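Local coordinates for ssDNA binding protein (Pyrococcus furiosus, PDB 4PSM) that probably binds single-stranded DNA, which it is thought to hold in a tunnel system running between its subunits, at residues Pro3-Gly8 with Asn17-Val22; Gly8-Ser13 with Asp60-Ser65. All coordinates share one frame; numbering follows the deposited sequence.

Contact 1. Residues Pro3-Gly8 with Asn17-Val22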
loop_
_atom_site.group_PDB
_atom_site.type_symbol
_atom_site.label_atom_id
_atom_site.label_comp_id
_atom_site.label_asym_id
_atom_site.label_seq_id
_atom_site.Cartn_x
_atom_site.Cartn_y
_atom_site.Cartn_z
ATOM N N PRO A 3 21.953 7.762 -32.555
ATOM C CA PRO A 3 21.786 7.836 -31.099
ATOM C C PRO A 3 22.902 8.657 -30.481
ATOM O O PRO A 3 24.070 8.292 -30.599
ATOM C CB PRO A 3 21.925 6.375 -30.646
ATOM C CG PRO A 3 21.919 5.550 -31.911
ATOM C CD PRO A 3 22.443 6.443 -32.980
ATOM N N LYS A 4 22.552 9.758 -29.830
ATOM C CA LYS A 4 23.569 10.614 -29.244
ATOM C C LYS A 4 23.261 10.931 -27.794
ATOM O O LYS A 4 22.120 11.216 -27.432
ATOM C CB LYS A 4 23.709 11.906 -30.045
ATOM C CG LYS A 4 25.044 12.613 -29.878
ATOM C CD LYS A 4 25.207 13.663 -30.964
ATOM C CE LYS A 4 24.920 13.052 -32.330
ATOM N NZ LYS A 4 24.517 14.060 -33.342
ATOM N N LEU A 5 24.291 10.869 -26.960
ATOM C CA LEU A 5 24.160 11.250 -25.564
ATOM C C LEU A 5 24.635 12.687 -25.402
ATOM O O LEU A 5 25.715 13.050 -25.855
ATOM C CB LEU A 5 24.947 10.287 -24.688
ATOM C CG LEU A 5 25.460 10.518 -23.262
ATOM C CD1 LEU A 5 25.555 11.955 -22.740
ATOM C CD2 LEU A 5 24.954 9.525 -22.239
HETATM N N MSE A 6 23.807 13.507 -24.767
HETATM C CA MSE A 6 24.143 14.901 -24.542
HETATM C C MSE A 6 23.766 15.311 -23.136
HETATM O O MSE A 6 22.636 15.100 -22.696
HETATM C CB MSE A 6 23.421 15.790 -25.542
HETATM C CG MSE A 6 23.676 15.426 -26.987
HETATM SE SE MSE A 6 22.698 16.616 -28.178
HETATM C CE MSE A 6 20.910 16.378 -27.451
ATOM N N THR A 7 24.721 15.901 -22.431
ATOM C CA THR A 7 24.491 16.328 -21.063
ATOM C C THR A 7 23.839 17.707 -20.993
ATOM O O THR A 7 23.121 18.013 -20.040
ATOM C CB THR A 7 25.804 16.365 -20.260
ATOM O OG1 THR A 7 26.725 17.256 -20.894
ATOM C CG2 THR A 7 26.425 14.981 -20.162
ATOM N N GLY A 8 24.081 18.532 -22.006
ATOM C CA GLY A 8 23.765 19.945 -21.911
ATOM C C GLY A 8 24.752 20.518 -20.920
ATOM O O GLY A 8 25.728 19.848 -20.559
ATOM N N ASN A 17 27.492 11.797 -12.837
ATOM C CA ASN A 17 26.088 11.523 -12.546
ATOM C C ASN A 17 25.169 11.933 -13.698
ATOM O O ASN A 17 24.199 11.240 -14.011
ATOM C CB ASN A 17 25.640 12.213 -11.249
ATOM C CG ASN A 17 26.147 11.514 -10.000
ATOM O OD1 ASN A 17 26.341 10.300 -9.990
ATOM N ND2 ASN A 17 26.356 12.282 -8.935
ATOM N N LYS A 18 25.470 13.063 -14.329
ATOM C CA LYS A 18 24.611 13.562 -15.390
ATOM C C LYS A 18 24.656 12.641 -16.601
ATOM O O LYS A 18 23.633 12.371 -17.237
ATOM C CB LYS A 18 24.997 14.988 -15.787
ATOM C CG LYS A 18 24.051 15.598 -16.810
ATOM C CD LYS A 18 22.637 15.713 -16.243
ATOM C CE LYS A 18 21.733 16.554 -17.136
ATOM N NZ LYS A 18 22.229 17.955 -17.278
ATOM N N VAL A 19 25.853 12.165 -16.921
ATOM C CA VAL A 19 26.017 11.230 -18.014
ATOM C C VAL A 19 25.130 10.011 -17.763
ATOM O O VAL A 19 24.333 9.621 -18.616
ATOM C CB VAL A 19 27.495 10.810 -18.166
ATOM C CG1 VAL A 19 27.622 9.581 -19.055
ATOM C CG2 VAL A 19 28.302 11.958 -18.720
ATOM N N ARG A 20 25.256 9.430 -16.575
ATOM C CA ARG A 20 24.523 8.218 -16.246
ATOM C C ARG A 20 23.014 8.448 -16.306
ATOM O O ARG A 20 22.266 7.609 -16.803
ATOM C CB ARG A 20 24.925 7.702 -14.871
ATOM C CG ARG A 20 24.559 6.227 -14.640
ATOM C CD ARG A 20 24.884 5.791 -13.212
ATOM N NE ARG A 20 23.986 6.437 -12.253
ATOM C CZ ARG A 20 24.023 6.236 -10.939
ATOM N NH1 ARG A 20 24.921 5.410 -10.421
ATOM N NH2 ARG A 20 23.164 6.863 -10.143
ATOM N N ARG A 21 22.574 9.601 -15.815
ATOM C CA ARG A 21 21.158 9.939 -15.827
ATOM C C ARG A 21 20.602 10.004 -17.237
ATOM O O ARG A 21 19.553 9.423 -17.526
ATOM C CB ARG A 21 20.906 11.232 -15.067
ATOM C CG ARG A 21 21.097 11.067 -13.574
ATOM C CD ARG A 21 21.184 12.395 -12.871
ATOM N NE ARG A 21 20.123 13.302 -13.282
ATOM C CZ ARG A 21 20.060 14.567 -12.892
ATOM N NH1 ARG A 21 21.003 15.039 -12.091
ATOM N NH2 ARG A 21 19.066 15.351 -13.295
ATOM N N VAL A 22 21.321 10.694 -18.116
ATOM C CA VAL A 22 20.897 10.842 -19.502
ATOM C C VAL A 22 20.886 9.486 -20.187
ATOM O O VAL A 22 19.955 9.149 -20.918
ATOM C CB VAL A 22 21.825 11.801 -20.262
ATOM C CG1 VAL A 22 21.362 11.965 -21.715
ATOM C CG2 VAL A 22 21.851 13.135 -19.554
#
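A buried strand-on-helix contact joins 3-8, the start of an outer strand of this chain's antiparallel sheet, to 17-22 in the helix that follows it. Their axes come within 8.0 Å at 134°. The middle of the interface is apolar. CD2 of Leu5 reaches the Val19 backbone oxygen at 3.7 Å and lies near CG1 of the same valine, the two side chains crossing at about a right angle. Thr7 turns its methyl to Val19, CG2 to CG2 at 3.8 Å, while both methyls of Val22 meet the backbone of Met6 (a selenomethionine), CG1 lying 3.5 Å from the Met6 O. Leu43 and Asn44 of helix 33-53 pack against Val19. At Thr7, CG of Lys18, anti to the backbone N (chi1 -175°), lies beside CB of the threonine, and bends at chi2 and chi4 curl NZ back to give a 2.9 Å hydrogen bond to Thr7 O, in the carbonyl plane. The threonine hydroxyl turns to its own chain, donating to Gly8 O at 2.8 Å. A single polar bond thus edges an otherwise greasy interface: the ammonium of a largely buried lysine gains a carbonyl partner, which probably helps to hold the backbone at Thr7 against the helix.

Contact 2. Residues Gly8-Ser13 with Asp60-Ser65. With SO4 (sulfate ion), chain E.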
loop_
_atom_site.group_PDB
_atom_site.type_symbol
_atom_site.label_atom_id
_atom_site.label_comp_id
_atom_site.label_asym_id
_atom_site.label_seq_id
_atom_site.Cartn_x
_atom_site.Cartn_y
_atom_site.Cartn_z
ATOM N N GLY A 8 24.081 18.532 -22.006
ATOM C CA GLY A 8 23.765 19.945 -21.911
ATOM C C GLY A 8 24.752 20.518 -20.920
ATOM O O GLY A 8 25.728 19.848 -20.559
ATOM N N PHE A 9 24.518 21.745 -20.470
ATOM C CA PHE A 9 25.446 22.359 -19.522
ATOM C C PHE A 9 25.421 21.637 -18.183
ATOM O O PHE A 9 24.360 21.346 -17.637
ATOM C CB PHE A 9 25.138 23.843 -19.315
ATOM C CG PHE A 9 25.358 24.683 -20.531
ATOM C CD1 PHE A 9 26.647 24.999 -20.946
ATOM C CD2 PHE A 9 24.286 25.168 -21.252
ATOM C CE1 PHE A 9 26.864 25.788 -22.068
ATOM C CE2 PHE A 9 24.495 25.958 -22.380
ATOM C CZ PHE A 9 25.790 26.267 -22.789
ATOM N N VAL A 10 26.599 21.357 -17.653
ATOM C CA VAL A 10 26.699 20.750 -16.343
ATOM C C VAL A 10 28.021 21.116 -15.674
ATOM O O VAL A 10 29.082 21.094 -16.302
ATOM C CB VAL A 10 26.560 19.199 -16.402
ATOM C CG1 VAL A 10 27.797 18.572 -17.056
ATOM C CG2 VAL A 10 26.327 18.624 -14.989
ATOM N N ARG A 11 27.942 21.477 -14.399
ATOM C CA ARG A 11 29.132 21.703 -13.603
ATOM C C ARG A 11 29.977 20.440 -13.663
ATOM O O ARG A 11 29.458 19.336 -13.543
ATOM C CB ARG A 11 28.740 22.020 -12.167
ATOM C CG ARG A 11 29.840 22.642 -11.332
ATOM C CD ARG A 11 29.256 23.180 -10.048
ATOM N NE ARG A 11 30.214 23.962 -9.279
ATOM C CZ ARG A 11 31.048 23.450 -8.385
ATOM N NH1 ARG A 11 31.048 22.145 -8.147
ATOM N NH2 ARG A 11 31.880 24.247 -7.729
ATOM N N ALA A 12 31.274 20.613 -13.873
ATOM C CA ALA A 12 32.181 19.494 -14.063
ATOM C C ALA A 12 32.093 18.510 -12.902
ATOM O O ALA A 12 32.085 17.299 -13.115
ATOM C CB ALA A 12 33.618 19.994 -14.246
ATOM N N SER A 13 32.024 19.049 -11.686
ATOM C CA SER A 13 31.928 18.256 -10.460
ATOM C C SER A 13 30.880 17.144 -10.562
ATOM O O SER A 13 31.064 16.063 -10.022
ATOM C CB SER A 13 31.588 19.169 -9.277
ATOM O OG SER A 13 30.368 19.856 -9.507
ATOM N N ASP A 60 34.318 24.617 -13.131
ATOM C CA ASP A 60 34.075 24.848 -14.542
ATOM C C ASP A 60 32.803 24.148 -14.987
ATOM O O ASP A 60 32.302 23.242 -14.320
ATOM C CB ASP A 60 35.261 24.369 -15.387
ATOM C CG ASP A 60 36.545 25.126 -15.074
ATOM O OD1 ASP A 60 36.479 26.342 -14.779
ATOM O OD2 ASP A 60 37.623 24.500 -15.120
ATOM N N VAL A 61 32.287 24.578 -16.126
ATOM C CA VAL A 61 31.111 23.972 -16.705
ATOM C C VAL A 61 31.490 23.299 -18.013
ATOM O O VAL A 61 32.248 23.839 -18.808
ATOM C CB VAL A 61 30.003 25.013 -16.933
ATOM C CG1 VAL A 61 28.902 24.442 -17.807
ATOM C CG2 VAL A 61 29.455 25.490 -15.590
ATOM N N VAL A 62 30.962 22.103 -18.219
ATOM C CA VAL A 62 31.241 21.352 -19.425
ATOM C C VAL A 62 29.942 20.996 -20.139
ATOM O O VAL A 62 28.861 21.046 -19.554
ATOM C CB VAL A 62 32.010 20.054 -19.098
ATOM C CG1 VAL A 62 33.255 20.369 -18.287
ATOM C CG2 VAL A 62 31.113 19.078 -18.334
ATOM N N ARG A 63 30.062 20.668 -21.419
ATOM C CA ARG A 63 29.005 19.994 -22.152
ATOM C C ARG A 63 29.616 18.748 -22.757
ATOM O O ARG A 63 30.686 18.807 -23.354
ATOM C CB ARG A 63 28.438 20.872 -23.258
ATOM C CG ARG A 63 27.725 22.107 -22.767
ATOM C CD ARG A 63 27.263 22.947 -23.942
ATOM N NE ARG A 63 26.289 22.241 -24.767
ATOM C CZ ARG A 63 24.978 22.265 -24.550
ATOM N NH1 ARG A 63 24.486 22.959 -23.532
ATOM N NH2 ARG A 63 24.159 21.597 -25.347
ATOM N N ILE A 64 28.933 17.621 -22.605
ATOM C CA ILE A 64 29.437 16.359 -23.124
ATOM C C ILE A 64 28.488 15.765 -24.154
ATOM O O ILE A 64 27.277 15.690 -23.944
ATOM C CB ILE A 64 29.690 15.344 -21.991
ATOM C CG1 ILE A 64 30.788 15.868 -21.062
ATOM C CG2 ILE A 64 30.052 13.975 -22.570
ATOM C CD1 ILE A 64 31.059 14.991 -19.870
ATOM N N SER A 65 29.056 15.354 -25.276
ATOM C CA SER A 65 28.306 14.709 -26.334
ATOM C C SER A 65 29.053 13.452 -26.753
ATOM O O SER A 65 30.281 13.407 -26.754
ATOM C CB SER A 65 28.146 15.646 -27.530
ATOM O OG SER A 65 27.687 16.922 -27.122
HETATM S S SO4 E . 32.838 22.332 -4.688
HETATM O O1 SO4 E . 33.684 22.015 -3.539
HETATM O O2 SO4 E . 31.479 22.618 -4.231
HETATM O O3 SO4 E . 33.383 23.491 -5.394
HETATM O O4 SO4 E . 32.815 21.197 -5.601
HETATM O O HOH W 1 25.788 18.323 -24.260
#
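The carbonyl oxygen of Asp60 is approached by two successive residues of the neighbouring segment: Ala12 N donates to it at 2.9 Å, and the CA of Arg11 makes a weaker C-H contact with the same Asp60 O at 3.6 Å. Next along, Val10 and Val62 form a hydrogen-bonded antiparallel pair; the bond from Val62 N to Val10 O is 2.9 Å and nearly straight (174°), and the return bond from Val10 N to Val62 O is 3.0 Å. Their side chains lie side by side, CG1 of Val10 on CG2 of Val62. On the other face Arg63, bent at chi3 (63°), folds over the ring of Phe9. Its CZ sits 4.4 Å above the Phe9 ring centroid (cation-pi) and CD makes a CH-pi contact, while NH1 comes over the face toward the rim; with planes 71° apart the guanidinium stands steeply and meets the ring by an edge, its own face against Gly8 CA. CG1 of Val61 meets the edge of the ring. Replacing Phe9 by an alanine would probably leave the Arg63 chain without its aromatic support and open a gap beside Val61. Arg63 NH1 also forms a salt bridge with Glu101 of the third subunit, and Tyr87 meets the Phe9 ring edge-to-face. Farther out, the extended Arg11 grips a sulfate, probably from the crystallisation liquor: NH2 donates to O3 at 2.9 Å and NH1, more loosely, to O4, while NH1 also donates to Ser13 OG at 2.7 Å. Beyond Phe9 a water accepts from Gly8 N and donates to Ile64 O. The whole is a short antiparallel strand pair, between the first two strands of a three-stranded sheet, with Phe9 and Val61 facing Met99 of helix 93-141.

Contacts 1 and 2 share Gly8 and both draw on strand 4-11, with their centres 10 Å apart. Thr7 ties them together: its OG1 probably accepts a hydrogen bond from Ile64 N, 2.8 Å away, so a residue packed on helix 15-26 also joins the neighbouring strand. A second bridge is apolar, Lys18 CB lying 4.0 Å from Val10 CG2, which places the helix of contact 1 against the same sheet face as the valine pair of contact 2. The opposite face, with Phe9 and Arg63, meets the chain's own helix 93-141 and the third subunit, which also reaches contact 1 through its Met105 on Lys18. The sulfate sits at the Arg11 end of contact 2 and touches nothing in contact 1.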